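Local atomic coordinates of glycoside Hydrolase (Bacteroides uniformis, PDB entry 5TA0), a protein that probably hydrolyses agarose as a family 86 glycoside hydrolase of a human gut symbiont, and binds neoagarooctaose in its glycan pocket. Residues D68-L73 against H128-Y133; D109-C114 against I180-G185; Q255-W260 against G629-T634; T303-E308 against E527-A532. All coordinates share one frame; numbering follows the deposited sequence.

Contact 1: D68-L73 against H128-Y133; sequences DLRDDL and HPYEKY. With EDO (1,2-ethanediol), chain B.
Y130 lies in the 3-10 turn that leads into strand 134-140, and its ring meets R70 and D71 in the first turn of helix 69-76. The aliphatic part of R70 lies over one face of the ring. R70 CB is 3.6 Å from Y130 CZ, offset toward the rim. R70 CD makes a CH-pi contact at 4.0 Å from the ring centroid, 21° off the normal. The R70 chain is extended from CG to NE, which carries the guanidinium past the ring to I55 O and to a salt bridge with D61. On the opposite face lies a 1,2-ethanediol molecule, probably from the crystallisation liquor. Its C2 sits 3.8 Å above the ring plane, over the centre. The same molecule bonds P129 O through its O2.

The contact ties two neighbouring parts of the alpha/beta barrel: helix 69-76 leads to strand 80-84, which lies beside strand 134-140 in the parallel sheet. D68 is the N-cap of that helix. Its OD1 accepts from D71 N at 3.1 Å and 159°, met from above the carboxylate plane (62° out of it).

No direct hydrogen bond joins the Y130 hydroxyl to either aspartate; water links it to both carboxylates. One water, near the plane of the ring, bridges Y130 OH to D68 OD2 (2.7 Å to OD2). A second joins Y130 OH, at 2.7 Å, to D71 OD1, at 2.6 Å, and to O1 of the ethanediol. D71 also has a salt bridge to R75 on the same helix.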
# COMPACT_ATOMS: atom_id res chain seq x y z
N ASP A 68 30.22 -0.62 -3.21
CA ASP A 68 29.39 0.47 -2.68
C ASP A 68 27.94 0.24 -3.12
O ASP A 68 27.45 0.81 -4.09
CB ASP A 68 29.90 1.85 -3.11
CG ASP A 68 29.22 2.99 -2.35
OD1 ASP A 68 28.19 2.75 -1.68
OD2 ASP A 68 29.71 4.14 -2.41
N LEU A 69 27.27 -0.60 -2.35
CA LEU A 69 25.92 -1.01 -2.68
C LEU A 69 24.89 0.11 -2.45
O LEU A 69 23.92 0.22 -3.21
CB LEU A 69 25.53 -2.27 -1.93
CG LEU A 69 24.18 -2.88 -2.31
CD1 LEU A 69 24.15 -3.37 -3.76
CD2 LEU A 69 23.87 -4.02 -1.36
N ARG A 70 25.08 0.94 -1.42
CA ARG A 70 24.21 2.12 -1.25
C ARG A 70 24.22 3.01 -2.49
O ARG A 70 23.19 3.52 -2.92
CB ARG A 70 24.59 2.96 -0.05
CG ARG A 70 24.32 2.33 1.28
CD ARG A 70 24.65 3.30 2.42
NE ARG A 70 24.62 2.62 3.71
CZ ARG A 70 25.57 1.85 4.21
NH1 ARG A 70 26.70 1.66 3.53
NH2 ARG A 70 25.41 1.26 5.40
N ASP A 71 25.41 3.26 -3.06
CA ASP A 71 25.48 4.12 -4.23
C ASP A 71 24.73 3.53 -5.42
O ASP A 71 24.13 4.26 -6.21
CB ASP A 71 26.94 4.39 -4.62
CG ASP A 71 27.05 5.38 -5.76
OD1 ASP A 71 26.65 6.54 -5.57
OD2 ASP A 71 27.45 4.98 -6.87
N ASP A 72 24.78 2.22 -5.55
CA ASP A 72 24.10 1.56 -6.66
C ASP A 72 22.58 1.53 -6.45
O ASP A 72 21.80 2.00 -7.29
CB ASP A 72 24.67 0.16 -6.89
CG ASP A 72 24.32 -0.38 -8.27
OD1 ASP A 72 23.39 -1.20 -8.39
OD2 ASP A 72 24.98 0.03 -9.26
N LEU A 73 22.14 1.04 -5.31
CA LEU A 73 20.71 0.84 -5.11
C LEU A 73 19.99 2.12 -4.74
O LEU A 73 18.97 2.46 -5.36
CB LEU A 73 20.48 -0.23 -4.05
CG LEU A 73 19.04 -0.64 -3.78
CD1 LEU A 73 18.19 -0.87 -5.02
CD2 LEU A 73 19.04 -1.89 -2.87
N HIS A 128 25.54 8.99 6.93
CA HIS A 128 24.85 10.25 7.15
C HIS A 128 24.41 10.97 5.85
O HIS A 128 23.32 11.54 5.81
CB HIS A 128 25.67 11.19 8.03
CG HIS A 128 25.93 10.63 9.40
ND1 HIS A 128 26.88 11.14 10.25
CD2 HIS A 128 25.40 9.56 10.05
CE1 HIS A 128 26.92 10.43 11.36
NE2 HIS A 128 26.03 9.46 11.27
N PRO A 129 25.24 10.91 4.78
CA PRO A 129 24.81 11.53 3.52
C PRO A 129 23.57 10.91 2.87
O PRO A 129 23.01 11.52 1.97
CB PRO A 129 26.05 11.38 2.62
CG PRO A 129 27.19 11.32 3.57
CD PRO A 129 26.66 10.49 4.70
N TYR A 130 23.17 9.72 3.32
CA TYR A 130 21.97 9.07 2.79
C TYR A 130 20.71 9.38 3.58
O TYR A 130 19.64 8.89 3.22
CB TYR A 130 22.19 7.56 2.71
CG TYR A 130 23.21 7.19 1.66
CD1 TYR A 130 22.83 6.98 0.35
CD2 TYR A 130 24.56 7.04 1.98
CE1 TYR A 130 23.75 6.63 -0.61
CE2 TYR A 130 25.50 6.71 1.01
CZ TYR A 130 25.07 6.50 -0.28
OH TYR A 130 25.98 6.14 -1.28
N GLU A 131 20.78 10.22 4.60
CA GLU A 131 19.58 10.60 5.36
C GLU A 131 18.52 11.24 4.49
O GLU A 131 17.32 11.08 4.76
CB GLU A 131 19.94 11.51 6.53
CG GLU A 131 20.64 10.76 7.67
CD GLU A 131 21.21 11.65 8.75
OE1 GLU A 131 21.75 11.09 9.73
OE2 GLU A 131 21.08 12.89 8.67
N LYS A 132 18.94 11.95 3.44
CA LYS A 132 17.97 12.55 2.52
C LYS A 132 17.07 11.53 1.78
O LYS A 132 16.06 11.92 1.20
CB LYS A 132 18.66 13.48 1.51
CG LYS A 132 19.60 12.81 0.54
CD LYS A 132 20.28 13.82 -0.37
CE LYS A 132 21.16 13.11 -1.36
NZ LYS A 132 22.00 14.11 -2.08
N TYR A 133 17.48 10.25 1.78
CA TYR A 133 16.66 9.18 1.21
C TYR A 133 15.76 8.45 2.22
O TYR A 133 15.06 7.52 1.86
CB TYR A 133 17.56 8.14 0.51
CG TYR A 133 18.32 8.68 -0.68
CD1 TYR A 133 17.74 8.70 -1.93
CD2 TYR A 133 19.62 9.14 -0.55
CE1 TYR A 133 18.42 9.18 -3.04
CE2 TYR A 133 20.33 9.60 -1.66
CZ TYR A 133 19.72 9.63 -2.90
OH TYR A 133 20.41 10.08 -4.00
C1 EDO B . 24.30 9.79 -2.28
O1 EDO B . 25.24 10.28 -3.23
C2 EDO B . 24.69 10.32 -0.91
O2 EDO B . 24.12 11.62 -0.78
O HOH W 1 28.50 6.07 -1.03
O HOH W 2 26.33 7.83 -3.32

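Contact 2: D109-C114 against I180-G185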
# COMPACT_ATOMS: atom_id res chain seq x y z
N ASP A 109 18.08 2.59 32.54
CA ASP A 109 18.64 1.56 31.69
C ASP A 109 18.18 1.76 30.24
O ASP A 109 18.95 1.56 29.29
CB ASP A 109 18.30 0.16 32.14
CG ASP A 109 19.19 -0.86 31.51
OD1 ASP A 109 20.46 -0.71 31.57
OD2 ASP A 109 18.71 -1.86 30.96
N LEU A 110 16.94 2.17 30.07
CA LEU A 110 16.46 2.49 28.71
C LEU A 110 17.26 3.61 28.07
O LEU A 110 17.68 3.51 26.93
CB LEU A 110 14.97 2.82 28.78
CG LEU A 110 14.26 3.07 27.45
CD1 LEU A 110 14.47 1.95 26.43
CD2 LEU A 110 12.78 3.23 27.73
N ALA A 111 17.49 4.68 28.82
CA ALA A 111 18.33 5.77 28.31
C ALA A 111 19.74 5.27 27.96
O ALA A 111 20.30 5.68 26.92
CB ALA A 111 18.40 6.92 29.31
N ARG A 112 20.30 4.38 28.77
CA ARG A 112 21.64 3.85 28.53
C ARG A 112 21.72 3.01 27.26
O ARG A 112 22.63 3.19 26.44
CB ARG A 112 22.11 3.03 29.73
CG ARG A 112 23.57 2.60 29.65
CD ARG A 112 23.92 1.61 30.76
NE ARG A 112 23.11 0.40 30.77
CZ ARG A 112 23.37 -0.71 30.06
NH1 ARG A 112 24.42 -0.74 29.26
NH2 ARG A 112 22.58 -1.77 30.15
N LEU A 113 20.76 2.11 27.06
CA LEU A 113 20.75 1.28 25.85
C LEU A 113 20.53 2.14 24.60
O LEU A 113 21.21 1.96 23.58
CB LEU A 113 19.67 0.21 25.92
CG LEU A 113 19.95 -0.90 26.93
CD1 LEU A 113 18.80 -1.88 26.95
CD2 LEU A 113 21.23 -1.65 26.64
N CYS A 114 19.62 3.09 24.70
CA CYS A 114 19.38 4.01 23.58
C CYS A 114 20.61 4.88 23.26
O CYS A 114 20.90 5.13 22.09
CB CYS A 114 18.16 4.88 23.87
SG CYS A 114 16.60 3.96 23.77
N ILE A 180 11.80 6.63 21.72
CA ILE A 180 11.86 7.61 20.63
C ILE A 180 12.64 8.84 21.10
O ILE A 180 13.56 9.31 20.42
CB ILE A 180 10.45 7.99 20.12
CG1 ILE A 180 9.74 6.79 19.49
CG2 ILE A 180 10.51 9.15 19.13
CD1 ILE A 180 8.23 6.94 19.48
N LYS A 181 12.33 9.32 22.31
CA LYS A 181 12.97 10.52 22.84
C LYS A 181 14.46 10.32 23.08
O LYS A 181 15.26 11.24 22.84
CB LYS A 181 12.28 10.88 24.14
CG LYS A 181 12.86 12.12 24.83
CD LYS A 181 12.02 12.46 26.05
CE LYS A 181 12.58 13.65 26.85
NZ LYS A 181 13.84 13.34 27.58
N GLU A 182 14.85 9.15 23.58
CA GLU A 182 16.23 8.87 23.99
C GLU A 182 17.13 8.50 22.82
O GLU A 182 18.29 8.93 22.75
CB GLU A 182 16.29 7.74 25.03
CG GLU A 182 15.57 8.00 26.36
CD GLU A 182 16.26 8.97 27.29
OE1 GLU A 182 17.31 9.55 26.94
OE2 GLU A 182 15.71 9.12 28.40
N TYR A 183 16.64 7.72 21.87
CA TYR A 183 17.49 7.24 20.79
C TYR A 183 17.68 8.26 19.66
O TYR A 183 18.81 8.47 19.20
CB TYR A 183 16.92 5.92 20.21
CG TYR A 183 17.68 5.51 18.97
CD1 TYR A 183 19.04 5.24 19.03
CD2 TYR A 183 17.06 5.47 17.72
CE1 TYR A 183 19.76 4.93 17.90
CE2 TYR A 183 17.78 5.15 16.57
CZ TYR A 183 19.14 4.88 16.67
OH TYR A 183 19.91 4.60 15.56
N PHE A 184 16.62 8.89 19.18
CA PHE A 184 16.70 9.71 17.94
C PHE A 184 17.22 11.11 18.22
O PHE A 184 16.99 11.68 19.29
CB PHE A 184 15.34 9.79 17.25
CG PHE A 184 14.83 8.45 16.75
CD1 PHE A 184 15.30 7.90 15.55
CD2 PHE A 184 13.92 7.71 17.51
CE1 PHE A 184 14.82 6.67 15.11
CE2 PHE A 184 13.47 6.48 17.09
CZ PHE A 184 13.91 5.97 15.88
N GLY A 185 17.90 11.67 17.23
CA GLY A 185 18.34 13.07 17.25
C GLY A 185 17.78 13.83 16.08
O GLY A 185 16.63 13.66 15.72
O HOH W 3 19.71 8.41 26.26
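C114 and E182 bury the most surface here, at the point where helices 107-123 and 170-183 come together. Their beta carbons touch, with C114 CB 3.6 Å from E182 CB. C114 SG lies beside its own backbone N, anti to the carbonyl carbon (chi1 -71°), and packs against both E182 CB and Y183 CB. The backbones are close as well: the CA atoms of C114 and Y183 are 4.7 Å apart.

E182 bends back at its second torsion (chi2 -73°). This lays the carboxylate against the small side chain of A111, with E182 CD 3.6 Å from A111 CB. No direct hydrogen bond crosses the contact. Instead one water donates to A111 O at 2.9 Å and to E182 OE1 at 2.7 Å, and so links a helix carbonyl to the carboxylate.

Both helices belong to the outer layer of the alpha/beta barrel. The first precedes strand 134-140 and the second precedes strand 197-199, its neighbour in the parallel sheet. F184, just past the helical residues of 180-183, packs on L136 and L138 of strand 134-140.

Y183, the next residue after E182, packs on C114 too: Y183 CB is 4.0 Å from C114 CB. C114 O comes to the edge of the Y183 ring, near its plane, 3.6 Å from CD1. At the far end of the ring Y183 OH is hydrogen-bonded to E192; M87 of helix 86-94 also touches the side chain.

Contact 3: Q255-W260 against G629-T634; sequences QNFGRW and GGHVST
F257 and H631 bring the barrel part of the enzyme against its C-terminal beta domain. F257 is the third residue of a type I' turn from Q255 to G258 and sits at the N-cap position of helix 258-262. H631 begins strand 631-642.

The buried side of the contact is aromatic. F257 turns an edge toward the face of the H631 ring in an offset edge-to-face pair, with centroids 5.1 Å apart and planes at 67°. The nearest atoms are F257 CD1 and H631 ND1, at 3.5 Å. The far end of the phenyl ring rests on the next inward-facing residue of the strand, with F257 CZ 4.1 Å from S633 CB. F257 is held further by L536, M306 and F603, the last also edge-to-face. M306 comes from barrel helix 298-315, L536 from strand 523-538 and F603 from strand 602-609.

The other side is looser and wetter. N256 is exposed, and its side chain crosses that of H631 at about a right angle, with the amide and imidazole planes 55° apart. N256 OD1 lies 3.3 Å from H631 CE1, at the edge of the ring, without a hydrogen bond between the two side chains. Water does the linking. One molecule donates to N256 OD1 and sits 2.8 Å from H631 ND1, near the ring plane. A glycerol also bonds N256 OD1. A further water donates to N256 OD1 at 3.1 Å and accepts from the backbone G630 N at 2.9 Å.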
# COMPACT_ATOMS: atom_id res chain seq x y z
N GLN A 255 -17.63 -13.59 7.42
CA GLN A 255 -18.78 -13.77 8.31
C GLN A 255 -19.92 -12.78 8.02
O GLN A 255 -20.48 -12.15 8.92
CB GLN A 255 -18.33 -13.71 9.77
CG GLN A 255 -17.44 -14.88 10.18
CD GLN A 255 -15.99 -14.72 9.79
OE1 GLN A 255 -15.38 -13.67 10.07
NE2 GLN A 255 -15.42 -15.73 9.17
N ASN A 256 -20.23 -12.62 6.73
CA ASN A 256 -21.32 -11.73 6.30
C ASN A 256 -21.16 -10.29 6.80
O ASN A 256 -22.10 -9.64 7.24
CB ASN A 256 -22.68 -12.27 6.76
CG ASN A 256 -23.84 -11.72 5.97
OD1 ASN A 256 -23.71 -11.42 4.77
ND2 ASN A 256 -24.99 -11.57 6.62
N PHE A 257 -19.92 -9.81 6.69
CA PHE A 257 -19.46 -8.51 7.23
C PHE A 257 -19.38 -8.38 8.73
O PHE A 257 -19.10 -7.30 9.25
CB PHE A 257 -20.18 -7.30 6.59
CG PHE A 257 -19.79 -7.06 5.17
CD1 PHE A 257 -20.43 -7.73 4.12
CD2 PHE A 257 -18.75 -6.20 4.85
CE1 PHE A 257 -20.05 -7.53 2.80
CE2 PHE A 257 -18.36 -6.01 3.53
CZ PHE A 257 -19.01 -6.66 2.51
N GLY A 258 -19.57 -9.49 9.45
CA GLY A 258 -19.27 -9.53 10.85
C GLY A 258 -17.81 -9.19 11.15
O GLY A 258 -17.50 -8.65 12.19
N ARG A 259 -16.91 -9.52 10.23
CA ARG A 259 -15.48 -9.21 10.45
C ARG A 259 -15.22 -7.71 10.40
O ARG A 259 -14.52 -7.17 11.27
CB ARG A 259 -14.57 -9.96 9.51
CG ARG A 259 -13.09 -9.76 9.80
CD ARG A 259 -12.25 -10.86 9.23
NE ARG A 259 -10.81 -10.56 9.24
CZ ARG A 259 -9.85 -11.44 9.47
NH1 ARG A 259 -8.56 -11.09 9.36
NH2 ARG A 259 -10.12 -12.68 9.87
N TRP A 260 -15.80 -7.05 9.40
CA TRP A 260 -15.82 -5.58 9.37
C TRP A 260 -16.38 -5.01 10.67
O TRP A 260 -15.78 -4.13 11.32
CB TRP A 260 -16.63 -5.08 8.18
CG TRP A 260 -16.96 -3.62 8.34
CD1 TRP A 260 -18.14 -3.10 8.78
CD2 TRP A 260 -16.08 -2.49 8.15
NE1 TRP A 260 -18.07 -1.73 8.87
CE2 TRP A 260 -16.80 -1.34 8.49
CE3 TRP A 260 -14.74 -2.35 7.72
CZ2 TRP A 260 -16.26 -0.06 8.41
CZ3 TRP A 260 -14.21 -1.07 7.62
CH2 TRP A 260 -14.97 0.05 7.96
N GLY A 629 -29.48 -11.66 -0.68
CA GLY A 629 -28.24 -11.99 0.02
C GLY A 629 -27.13 -11.00 -0.24
O GLY A 629 -27.03 -10.39 -1.30
N GLY A 630 -26.26 -10.91 0.75
CA GLY A 630 -25.08 -10.07 0.66
C GLY A 630 -25.39 -8.61 0.97
O GLY A 630 -26.47 -8.26 1.44
N HIS A 631 -24.41 -7.76 0.67
CA HIS A 631 -24.48 -6.35 0.99
C HIS A 631 -23.94 -5.48 -0.11
O HIS A 631 -23.06 -5.89 -0.86
CB HIS A 631 -23.63 -6.04 2.24
CG HIS A 631 -24.14 -6.64 3.51
ND1 HIS A 631 -23.91 -7.96 3.85
CD2 HIS A 631 -24.81 -6.09 4.54
CE1 HIS A 631 -24.45 -8.19 5.04
NE2 HIS A 631 -25.01 -7.09 5.47
N VAL A 632 -24.48 -4.27 -0.17
CA VAL A 632 -23.77 -3.14 -0.80
C VAL A 632 -22.93 -2.52 0.32
O VAL A 632 -23.48 -1.99 1.29
CB VAL A 632 -24.74 -2.10 -1.37
CG1 VAL A 632 -23.98 -0.95 -1.99
CG2 VAL A 632 -25.68 -2.76 -2.38
N SER A 633 -21.60 -2.65 0.22
CA SER A 633 -20.71 -2.14 1.25
C SER A 633 -20.61 -0.62 1.20
O SER A 633 -20.78 0.04 2.22
CB SER A 633 -19.33 -2.78 1.15
OG SER A 633 -18.81 -2.67 -0.14
N THR A 634 -20.36 -0.08 0.01
CA THR A 634 -20.21 1.37 -0.19
C THR A 634 -20.72 1.78 -1.55
O THR A 634 -20.66 1.00 -2.51
CB THR A 634 -18.73 1.83 -0.07
OG1 THR A 634 -17.94 1.17 -1.04
CG2 THR A 634 -18.18 1.58 1.32
O HOH W 4 -22.44 -9.93 2.54
O HOH W 5 -26.38 -12.14 3.42

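Contact 4: T303-E308 against E527-A532; sequences TMDMIE and EVKYYA
The Y531 ring meets the E308 carboxylate at its edge, with OE2 near the ring plane and the two planes 81° apart. Y531 OH donates to E308 OE2 at 2.7 Å. It arrives above the carboxylate plane, 54° out of it. K529 NZ uses the same oxygen at 3.1 Å but comes in on the syn side, only 16° out of that plane. OE2 therefore takes two donors from different directions, which, with R360 on OE1, would limit rotation of the carboxylate. Beside the bond, E308 CB touches Y531 CE1 at 3.6 Å.

The D305 carboxylate is also met from above its plane. K529 NZ donates to D305 OD1 at 2.8 Å, the shorter of its two salt bridges. K529 is extended beyond CG, with CG anti to the backbone N, and this reach brings NZ from the strand to two acids one helical turn apart. E308 is likewise extended beyond CG and crosses the lysine at about a right angle.

Other charges join in. R360 forms salt bridges with D305 OD1 and E308 OE1, and R563 with D305 OD2. These positive groups would favour the ionised form of both buried acids. Y531 packs on M312 and Q309 of the same helix as E308, and on T636 of strand 631-642.

The axes of helix 303-308 and strand 527-531 are 10.7 Å apart at closest approach. D305, E308 and K529 make a salt-bridge network that joins a helix of the alpha/beta barrel to strand 523-538 of the five-stranded mixed sheet that also holds strand 631-642.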
# COMPACT_ATOMS: atom_id res chain seq x y z
N THR A 303 -11.92 -2.70 -0.16
CA THR A 303 -11.33 -2.56 1.16
C THR A 303 -11.07 -1.09 1.48
O THR A 303 -11.49 -0.57 2.51
CB THR A 303 -10.02 -3.35 1.23
OG1 THR A 303 -10.27 -4.71 0.82
CG2 THR A 303 -9.41 -3.32 2.60
N MET A 304 -10.36 -0.43 0.58
CA MET A 304 -9.97 0.98 0.82
C MET A 304 -11.16 1.93 0.82
O MET A 304 -11.25 2.80 1.67
CB MET A 304 -8.90 1.40 -0.17
CG MET A 304 -7.60 0.66 0.02
SD MET A 304 -6.23 1.24 -1.01
CE MET A 304 -6.75 0.60 -2.57
N ASP A 305 -12.11 1.71 -0.09
CA ASP A 305 -13.36 2.50 -0.08
C ASP A 305 -14.14 2.37 1.22
O ASP A 305 -14.74 3.34 1.68
CB ASP A 305 -14.28 2.14 -1.26
CG ASP A 305 -13.88 2.82 -2.59
OD1 ASP A 305 -12.81 3.46 -2.66
OD2 ASP A 305 -14.63 2.65 -3.57
N MET A 306 -14.15 1.19 1.83
CA MET A 306 -14.91 1.00 3.04
C MET A 306 -14.29 1.73 4.23
O MET A 306 -14.99 2.37 5.01
CB MET A 306 -15.05 -0.49 3.33
CG MET A 306 -16.15 -0.81 4.30
SD MET A 306 -16.74 -2.51 4.17
CE MET A 306 -18.29 -2.38 5.07
N ILE A 307 -12.96 1.67 4.33
CA ILE A 307 -12.26 2.44 5.37
C ILE A 307 -12.59 3.93 5.20
O ILE A 307 -12.96 4.61 6.15
CB ILE A 307 -10.74 2.21 5.34
CG1 ILE A 307 -10.41 0.75 5.73
CG2 ILE A 307 -10.04 3.16 6.27
CD1 ILE A 307 -8.95 0.41 5.52
N GLU A 308 -12.46 4.45 3.97
CA GLU A 308 -12.71 5.87 3.73
C GLU A 308 -14.16 6.26 4.02
O GLU A 308 -14.40 7.27 4.68
CB GLU A 308 -12.39 6.24 2.30
CG GLU A 308 -10.91 6.17 1.97
CD GLU A 308 -10.61 6.34 0.49
OE1 GLU A 308 -9.41 6.17 0.12
OE2 GLU A 308 -11.54 6.58 -0.34
N GLU A 527 -9.85 15.77 -10.28
CA GLU A 527 -10.62 14.65 -9.73
C GLU A 527 -11.03 14.96 -8.33
O GLU A 527 -10.20 15.39 -7.51
CB GLU A 527 -9.78 13.39 -9.77
CG GLU A 527 -10.46 12.18 -9.13
CD GLU A 527 -9.59 10.95 -9.08
OE1 GLU A 527 -8.50 10.93 -9.70
OE2 GLU A 527 -9.99 10.00 -8.36
N VAL A 528 -12.32 14.74 -8.04
CA VAL A 528 -12.83 14.84 -6.67
C VAL A 528 -13.64 13.58 -6.39
O VAL A 528 -14.44 13.13 -7.23
CB VAL A 528 -13.68 16.12 -6.44
CG1 VAL A 528 -14.07 16.25 -4.99
CG2 VAL A 528 -12.89 17.37 -6.81
N LYS A 529 -13.44 13.00 -5.21
CA LYS A 529 -14.16 11.80 -4.77
C LYS A 529 -15.16 12.17 -3.70
O LYS A 529 -14.82 12.85 -2.71
CB LYS A 529 -13.17 10.77 -4.26
CG LYS A 529 -13.78 9.43 -3.96
CD LYS A 529 -12.69 8.43 -3.68
CE LYS A 529 -13.24 7.05 -3.42
NZ LYS A 529 -12.11 6.09 -3.32
N TYR A 530 -16.40 11.71 -3.88
CA TYR A 530 -17.52 12.03 -2.99
C TYR A 530 -18.06 10.77 -2.35
O TYR A 530 -18.10 9.71 -2.99
CB TYR A 530 -18.61 12.77 -3.76
CG TYR A 530 -18.21 14.13 -4.24
CD1 TYR A 530 -18.36 15.25 -3.44
CD2 TYR A 530 -17.69 14.31 -5.51
CE1 TYR A 530 -17.97 16.51 -3.87
CE2 TYR A 530 -17.33 15.58 -5.97
CZ TYR A 530 -17.45 16.67 -5.14
OH TYR A 530 -17.10 17.93 -5.59
N TYR A 531 -18.49 10.90 -1.10
CA TYR A 531 -18.98 9.78 -0.31
C TYR A 531 -20.47 9.90 -0.09
O TYR A 531 -21.03 10.99 -0.14
CB TYR A 531 -18.21 9.74 1.02
CG TYR A 531 -16.74 9.53 0.78
CD1 TYR A 531 -16.21 8.26 0.65
CD2 TYR A 531 -15.90 10.61 0.60
CE1 TYR A 531 -14.86 8.06 0.35
CE2 TYR A 531 -14.55 10.44 0.32
CZ TYR A 531 -14.05 9.15 0.20
OH TYR A 531 -12.70 8.96 -0.12
N ALA A 532 -21.12 8.78 0.13
CA ALA A 532 -22.56 8.75 0.43
C ALA A 532 -22.82 9.06 1.89
O ALA A 532 -21.93 9.05 2.76
CB ALA A 532 -23.13 7.39 0.07

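Contacts 1 and 2 join elements within the alpha/beta barrel, and contacts 3 and 4 join the barrel to the beta domains. Contacts 1 and 2 have centres about 25 Å apart and interleave along the chain. Both close before contact 3 opens. Contact 4 is nested inside the loop closed by contact 3, with centres about 17 Å apart. These two reach neighbouring strands of one sheet, 523-538 and 631-642, and they touch: W260 CG lies 3.7 Å from M306 CE, and T634 packs on D305 and M306. They thus form one continuous interface. Contact 1 lies across the chain's centre from them, centre to centre about 46 Å from contact 3 and about 37 Å from contact 4.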